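Local coordinates for MaoC family protein (Mycobacterium tuberculosis H37Rv, PDB 3KHP) that probably catalyses the reversible dehydration of 3-hydroxyacyl thioesters to 2-enoyl thioesters, as a dehydratase of the MaoC family, at residues V265-R277 and G281-G291. Residues are numbered along the deposited sequence; the frame is centred on the assembly and turned at random. Where two conformers were deposited one is given.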
ATOM      1  N   VAL A 265     -11.782 -10.258 -11.121  1.00 19.19           N
ATOM      2  CA  VAL A 265     -11.586  -8.898 -11.598  1.00 18.13           C
ATOM      3  C   VAL A 265     -10.139  -8.709 -11.983  1.00 18.03           C
ATOM      4  O   VAL A 265      -9.220  -9.266 -11.338  1.00 18.07           O
ATOM      5  CB  VAL A 265     -11.974  -7.872 -10.497  1.00 18.25           C
ATOM      6  CG1 VAL A 265     -11.494  -6.467 -10.865  1.00 17.23           C
ATOM      7  CG2 VAL A 265     -13.477  -7.896 -10.258  1.00 16.93           C
ATOM      8  N   PHE A 266      -9.883  -7.909 -13.007  1.00 17.32           N
ATOM      9  CA  PHE A 266      -8.482  -7.581 -13.278  1.00 18.04           C
ATOM     10  C   PHE A 266      -8.175  -6.172 -12.819  1.00 17.59           C
ATOM     11  O   PHE A 266      -9.013  -5.301 -12.960  1.00 18.14           O
ATOM     12  CB  PHE A 266      -8.179  -7.798 -14.764  1.00 18.21           C
ATOM     13  CG  PHE A 266      -8.396  -9.206 -15.190  1.00 19.13           C
ATOM     14  CD1 PHE A 266      -7.360 -10.142 -15.087  1.00 21.39           C
ATOM     15  CD2 PHE A 266      -9.637  -9.628 -15.662  1.00 20.59           C
ATOM     16  CE1 PHE A 266      -7.564 -11.473 -15.483  1.00 21.73           C
ATOM     17  CE2 PHE A 266      -9.833 -10.962 -16.058  1.00 22.09           C
ATOM     18  CZ  PHE A 266      -8.788 -11.877 -15.959  1.00 20.80           C
ATOM     19  N   PRO A 267      -6.992  -5.939 -12.240  1.00 17.90           N
ATOM     20  CA  PRO A 267      -6.728  -4.548 -11.822  1.00 18.03           C
ATOM     21  C   PRO A 267      -6.737  -3.634 -13.044  1.00 18.57           C
ATOM     22  O   PRO A 267      -6.234  -4.020 -14.128  1.00 17.75           O
ATOM     23  CB  PRO A 267      -5.356  -4.602 -11.179  1.00 18.70           C
ATOM     24  CG  PRO A 267      -4.959  -6.073 -11.114  1.00 17.85           C
ATOM     25  CD  PRO A 267      -5.859  -6.840 -11.997  1.00 17.65           C
ATOM     26  N   GLY A 268      -7.401  -2.489 -12.888  1.00 18.66           N
ATOM     27  CA  GLY A 268      -7.595  -1.529 -13.974  1.00 18.68           C
ATOM     28  C   GLY A 268      -9.046  -1.461 -14.398  1.00 18.93           C
ATOM     29  O   GLY A 268      -9.478  -0.486 -14.999  1.00 19.33           O
ATOM     30  N   GLU A 269      -9.813  -2.493 -14.079  1.00 18.93           N
ATOM     31  CA  GLU A 269     -11.238  -2.516 -14.454  1.00 19.04           C
ATOM     32  C   GLU A 269     -12.046  -1.665 -13.492  1.00 18.20           C
ATOM     33  O   GLU A 269     -11.669  -1.488 -12.353  1.00 17.36           O
ATOM     34  CB  GLU A 269     -11.787  -3.944 -14.489  1.00 18.73           C
ATOM     35  CG  GLU A 269     -11.218  -4.785 -15.586  1.00 19.76           C
ATOM     36  CD  GLU A 269     -11.895  -6.141 -15.698  1.00 21.90           C
ATOM     37  OE1 GLU A 269     -11.975  -6.873 -14.682  1.00 19.30           O
ATOM     38  OE2 GLU A 269     -12.325  -6.473 -16.833  1.00 22.97           O
ATOM     39  N   THR A 270     -13.149  -1.136 -13.982  1.00 17.85           N
ATOM     40  CA  THR A 270     -13.997  -0.274 -13.202  1.00 18.33           C
ATOM     41  C   THR A 270     -15.091  -1.083 -12.622  1.00 18.22           C
ATOM     42  O   THR A 270     -15.770  -1.808 -13.327  1.00 18.37           O
ATOM     43  CB  THR A 270     -14.570   0.866 -14.061  1.00 18.37           C
ATOM     44  OG1 THR A 270     -13.505   1.753 -14.430  1.00 18.97           O
ATOM     45  CG2 THR A 270     -15.632   1.648 -13.305  1.00 19.57           C
ATOM     46  N   LEU A 271     -15.253  -0.952 -11.311  1.00 19.15           N
ATOM     47  CA  LEU A 271     -16.253  -1.674 -10.579  1.00 18.62           C
ATOM     48  C   LEU A 271     -17.532  -0.825 -10.346  1.00 19.81           C
ATOM     49  O   LEU A 271     -17.502   0.186  -9.603  1.00 19.92           O
ATOM     50  CB  LEU A 271     -15.648  -2.174  -9.270  1.00 17.49           C
ATOM     51  CG  LEU A 271     -14.514  -3.182  -9.430  1.00 15.82           C
ATOM     52  CD1 LEU A 271     -13.705  -3.257  -8.170  1.00 12.40           C
ATOM     53  CD2 LEU A 271     -15.010  -4.559  -9.837  1.00 13.33           C
ATOM     54  N   SER A 272     -18.648  -1.258 -10.960  1.00 19.85           N
ATOM     55  CA  SER A 272     -19.987  -0.646 -10.766  1.00 20.75           C
ATOM     56  C   SER A 272     -20.821  -1.341  -9.728  1.00 20.11           C
ATOM     57  O   SER A 272     -21.320  -2.424  -9.983  1.00 20.86           O
ATOM     58  CB  SER A 272     -20.848  -0.750 -12.031  1.00 21.06           C
ATOM     59  OG  SER A 272     -20.451   0.160 -12.993  1.00 24.81           O
ATOM     60  N   THR A 273     -21.054  -0.688  -8.603  1.00 19.82           N
ATOM     61  CA  THR A 273     -21.867  -1.245  -7.560  1.00 18.97           C
ATOM     62  C   THR A 273     -23.305  -0.715  -7.650  1.00 19.81           C
ATOM     63  O   THR A 273     -23.552   0.471  -7.471  1.00 19.70           O
ATOM     64  CB  THR A 273     -21.262  -0.962  -6.240  1.00 18.13           C
ATOM     65  OG1 THR A 273     -19.963  -1.526  -6.242  1.00 15.43           O
ATOM     66  CG2 THR A 273     -22.050  -1.608  -5.146  1.00 17.09           C
ATOM     67  N   VAL A 274     -24.223  -1.619  -7.961  1.00 20.16           N
ATOM     68  CA  VAL A 274     -25.630  -1.313  -8.130  1.00 20.95           C
ATOM     69  C   VAL A 274     -26.388  -1.684  -6.881  1.00 21.25           C
ATOM     70  O   VAL A 274     -26.280  -2.789  -6.380  1.00 20.12           O
ATOM     71  CB  VAL A 274     -26.257  -2.026  -9.364  1.00 20.92           C
ATOM     72  CG1 VAL A 274     -25.888  -1.277 -10.604  1.00 21.88           C
ATOM     73  CG2 VAL A 274     -25.838  -3.498  -9.465  1.00 19.30           C
ATOM     74  N   ILE A 275     -27.149  -0.731  -6.378  1.00 22.26           N
ATOM     75  CA  ILE A 275     -27.698  -0.826  -5.055  1.00 23.35           C
ATOM     76  C   ILE A 275     -29.221  -0.641  -5.126  1.00 25.01           C
ATOM     77  O   ILE A 275     -29.721   0.101  -5.973  1.00 25.04           O
ATOM     78  CB  ILE A 275     -27.084   0.246  -4.154  1.00 23.10           C
ATOM     79  CG1 ILE A 275     -25.542   0.146  -4.163  1.00 23.61           C
ATOM     80  CG2 ILE A 275     -27.643   0.137  -2.737  1.00 22.22           C
ATOM     81  CD1 ILE A 275     -24.837   1.300  -3.435  1.00 21.69           C
ATOM     82  N   TRP A 276     -29.937  -1.325  -4.233  1.00 26.26           N
ATOM     83  CA  TRP A 276     -31.381  -1.208  -4.111  1.00 27.33           C
ATOM     84  C   TRP A 276     -31.686  -1.061  -2.656  1.00 28.88           C
ATOM     85  O   TRP A 276     -31.369  -1.984  -1.878  1.00 28.70           O
ATOM     86  CB  TRP A 276     -32.093  -2.485  -4.586  1.00 27.42           C
ATOM     87  CG  TRP A 276     -32.081  -2.739  -6.040  1.00 25.94           C
ATOM     88  CD1 TRP A 276     -33.079  -2.464  -6.921  1.00 26.73           C
ATOM     89  CD2 TRP A 276     -31.041  -3.354  -6.797  1.00 26.29           C
ATOM     90  NE1 TRP A 276     -32.720  -2.857  -8.190  1.00 25.82           N
ATOM     91  CE2 TRP A 276     -31.469  -3.405  -8.137  1.00 25.62           C
ATOM     92  CE3 TRP A 276     -29.787  -3.864  -6.478  1.00 25.56           C
ATOM     93  CZ2 TRP A 276     -30.685  -3.936  -9.143  1.00 26.45           C
ATOM     94  CZ3 TRP A 276     -29.020  -4.401  -7.487  1.00 24.33           C
ATOM     95  CH2 TRP A 276     -29.466  -4.435  -8.793  1.00 24.84           C
ATOM     96  N   ARG A 277     -32.286   0.069  -2.270  1.00 30.14           N
ATOM     97  CA  ARG A 277     -32.792   0.240  -0.909  0.50 31.27           C
ATOM     98  C   ARG A 277     -34.061  -0.588  -0.760  1.00 31.61           C
ATOM     99  O   ARG A 277     -34.997  -0.463  -1.541  1.00 31.97           O
ATOM    100  CB  ARG A 277     -33.076   1.716  -0.599  0.50 31.41           C
ATOM    101  CG  ARG A 277     -31.817   2.540  -0.429  0.50 32.32           C
ATOM    102  CD  ARG A 277     -32.131   4.005  -0.248  0.50 32.82           C
ATOM    103  NE  ARG A 277     -30.937   4.772   0.098  0.50 33.21           N
ATOM    104  CZ  ARG A 277     -30.134   5.345  -0.791  0.50 34.10           C
ATOM    105  NH1 ARG A 277     -30.388   5.247  -2.093  0.50 34.17           N
ATOM    106  NH2 ARG A 277     -29.076   6.025  -0.374  0.50 34.38           N
ATOM    107  N   GLY A 281     -32.863   0.841   6.630  1.00 34.09           N
ATOM    108  CA  GLY A 281     -31.640   0.277   7.179  1.00 32.63           C
ATOM    109  C   GLY A 281     -31.118  -0.970   6.477  1.00 30.85           C
ATOM    110  O   GLY A 281     -30.221  -1.602   6.986  1.00 29.99           O
ATOM    111  N   ARG A 282     -31.669  -1.302   5.314  1.00 29.29           N
ATOM    112  CA  ARG A 282     -31.306  -2.514   4.609  1.00 29.58           C
ATOM    113  C   ARG A 282     -31.228  -2.255   3.142  1.00 27.86           C
ATOM    114  O   ARG A 282     -32.033  -1.509   2.590  1.00 27.63           O
ATOM    115  CB  ARG A 282     -32.347  -3.626   4.780  1.00 30.31           C
ATOM    116  CG  ARG A 282     -32.645  -4.055   6.192  1.00 33.90           C
ATOM    117  CD  ARG A 282     -31.874  -5.283   6.563  1.00 41.13           C
ATOM    118  NE  ARG A 282     -32.255  -5.811   7.888  1.00 46.10           N
ATOM    119  CZ  ARG A 282     -31.952  -5.233   9.054  1.00 48.73           C
ATOM    120  NH1 ARG A 282     -31.270  -4.091   9.105  1.00 49.57           N
ATOM    121  NH2 ARG A 282     -32.336  -5.805  10.186  1.00 50.20           N
ATOM    122  N   ALA A 283     -30.296  -2.923   2.484  1.00 26.11           N
ATOM    123  CA  ALA A 283     -30.229  -2.826   1.049  1.00 24.83           C
ATOM    124  C   ALA A 283     -29.615  -4.093   0.492  1.00 23.70           C
ATOM    125  O   ALA A 283     -29.032  -4.872   1.242  1.00 22.76           O
ATOM    126  CB  ALA A 283     -29.400  -1.609   0.647  1.00 24.86           C
ATOM    127  N   VAL A 284     -29.731  -4.259  -0.825  1.00 22.45           N
ATOM    128  CA  VAL A 284     -29.076  -5.331  -1.522  1.00 22.38           C
ATOM    129  C   VAL A 284     -28.268  -4.742  -2.650  1.00 22.39           C
ATOM    130  O   VAL A 284     -28.536  -3.620  -3.070  1.00 23.17           O
ATOM    131  CB  VAL A 284     -30.084  -6.405  -2.048  1.00 22.16           C
ATOM    132  CG1 VAL A 284     -30.751  -7.104  -0.879  1.00 21.79           C
ATOM    133  CG2 VAL A 284     -31.129  -5.797  -3.000  1.00 20.78           C
ATOM    134  N   PHE A 285     -27.280  -5.486  -3.139  1.00 21.37           N
ATOM    135  CA  PHE A 285     -26.426  -4.980  -4.206  1.00 21.11           C
ATOM    136  C   PHE A 285     -25.714  -6.030  -5.036  1.00 21.22           C
ATOM    137  O   PHE A 285     -25.608  -7.185  -4.665  1.00 20.73           O
ATOM    138  CB  PHE A 285     -25.375  -4.000  -3.635  1.00 20.51           C
ATOM    139  CG  PHE A 285     -24.257  -4.677  -2.880  1.00 18.51           C
ATOM    140  CD1 PHE A 285     -23.064  -4.995  -3.522  1.00 17.48           C
ATOM    141  CD2 PHE A 285     -24.406  -5.031  -1.549  1.00 15.57           C
ATOM    142  CE1 PHE A 285     -22.023  -5.621  -2.834  1.00 16.37           C
ATOM    143  CE2 PHE A 285     -23.386  -5.659  -0.863  1.00 16.18           C
ATOM    144  CZ  PHE A 285     -22.188  -5.960  -1.501  1.00 16.72           C
ATOM    145  N   ARG A 286     -25.216  -5.586  -6.178  1.00 22.23           N
ATOM    146  CA  ARG A 286     -24.223  -6.320  -6.928  1.00 23.26           C
ATOM    147  C   ARG A 286     -23.123  -5.379  -7.321  1.00 22.67           C
ATOM    148  O   ARG A 286     -23.339  -4.174  -7.425  1.00 21.45           O
ATOM    149  CB  ARG A 286     -24.797  -6.896  -8.208  1.00 23.64           C
ATOM    150  CG  ARG A 286     -25.836  -7.929  -8.000  1.00 28.46           C
ATOM    151  CD  ARG A 286     -26.146  -8.686  -9.315  1.00 33.07           C
ATOM    152  NE  ARG A 286     -27.362  -8.189  -9.922  1.00 38.19           N
ATOM    153  CZ  ARG A 286     -28.581  -8.707  -9.752  1.00 41.12           C
ATOM    154  NH1 ARG A 286     -28.794  -9.780  -8.998  1.00 41.72           N
ATOM    155  NH2 ARG A 286     -29.602  -8.130 -10.358  1.00 41.17           N
ATOM    156  N   THR A 287     -21.954  -5.956  -7.588  1.00 22.44           N
ATOM    157  CA  THR A 287     -20.884  -5.241  -8.267  1.00 21.73           C
ATOM    158  C   THR A 287     -20.591  -5.927  -9.594  1.00 22.08           C
ATOM    159  O   THR A 287     -20.562  -7.133  -9.641  1.00 21.89           O
ATOM    160  CB  THR A 287     -19.679  -5.176  -7.370  1.00 21.15           C
ATOM    161  OG1 THR A 287     -20.091  -4.586  -6.127  1.00 19.35           O
ATOM    162  CG2 THR A 287     -18.585  -4.347  -7.997  1.00 18.73           C
ATOM    163  N   GLU A 288     -20.383  -5.148 -10.651  1.00 22.58           N
ATOM    164  CA  GLU A 288     -20.183  -5.659 -11.996  1.00 24.24           C
ATOM    165  C   GLU A 288     -19.106  -4.870 -12.694  1.00 24.36           C
ATOM    166  O   GLU A 288     -18.804  -3.757 -12.301  1.00 24.81           O
ATOM    167  CB  GLU A 288     -21.447  -5.491 -12.873  1.00 24.50           C
ATOM    168  CG  GLU A 288     -22.780  -5.648 -12.186  1.00 28.94           C
ATOM    169  CD  GLU A 288     -24.018  -5.222 -13.044  1.00 31.72           C
ATOM    170  OE1 GLU A 288     -23.975  -4.225 -13.818  1.00 31.60           O
ATOM    171  OE2 GLU A 288     -25.048  -5.912 -12.889  1.00 36.01           O
ATOM    172  N   VAL A 289     -18.614  -5.402 -13.792  1.00 25.15           N
ATOM    173  CA  VAL A 289     -17.731  -4.677 -14.675  1.00 26.68           C
ATOM    174  C   VAL A 289     -18.437  -4.546 -16.006  1.00 28.87           C
ATOM    175  O   VAL A 289     -18.702  -5.561 -16.654  1.00 29.88           O
ATOM    176  CB  VAL A 289     -16.437  -5.423 -14.917  1.00 26.20           C
ATOM    177  CG1 VAL A 289     -15.579  -4.672 -15.939  1.00 24.57           C
ATOM    178  CG2 VAL A 289     -15.733  -5.656 -13.606  1.00 25.01           C
ATOM    179  N   ALA A 290     -18.764  -3.314 -16.391  1.00 31.13           N
ATOM    180  CA  ALA A 290     -19.471  -3.041 -17.649  1.00 33.05           C
ATOM    181  C   ALA A 290     -18.704  -3.687 -18.788  1.00 34.31           C
ATOM    182  O   ALA A 290     -17.473  -3.596 -18.830  1.00 35.08           O
ATOM    183  CB  ALA A 290     -19.606  -1.511 -17.882  1.00 32.88           C
ATOM    184  N   GLY A 291     -19.417  -4.340 -19.705  1.00 36.25           N
ATOM    185  CA  GLY A 291     -18.771  -5.114 -20.802  1.00 37.28           C
ATOM    186  C   GLY A 291     -18.202  -4.268 -21.942  1.00 37.63           C
ATOM    187  O   GLY A 291     -18.552  -3.091 -22.080  1.00 37.84           O
TER
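Trp276 and Val284 pair near the turn of an antiparallel beta hairpin, strands 271-279 and 282-289, in the antiparallel sheet of the MaoC-like domain. Trp276 reads outward from CB, which packs on CG2 of Val284 at 3.8 Å. With CG beside the backbone N (chi1 -71°), the indole lies along the partner strand from Val284 toward Arg286, and CE3 brings the ring edge to Val284 O, 3.6 Å away and in the ring plane. CZ3 lies 4.2 Å from the backbone N of Arg286, and CH2 comes within 4.0 Å of Arg286 NH2, approached obliquely, with the guanidinium plane turned 70° from the ring. NE1 donates to Arg184 O, while Phe181 meets the indole edge-to-face and takes a cation-pi contact from Arg286. Val284 O is itself engaged, accepting Trp276 N at 2.9 Å; paired backbone bonds likewise join Val274 to Arg286 and Ser272 to Glu288. On the other face, Ile275 CG1 lies 4.2 Å from Phe285 CB, and both side chains pack on Leu242 of helix 231-245. In the loop before strand 271-279, Glu269 OE2 touches Val289 CG1 and salt-bridges Arg298, while its OE1 accepts Phe266 N. On the helix-covered face, OG1 of the buried Thr287 donates to Thr273 OG1 at 3.1 Å.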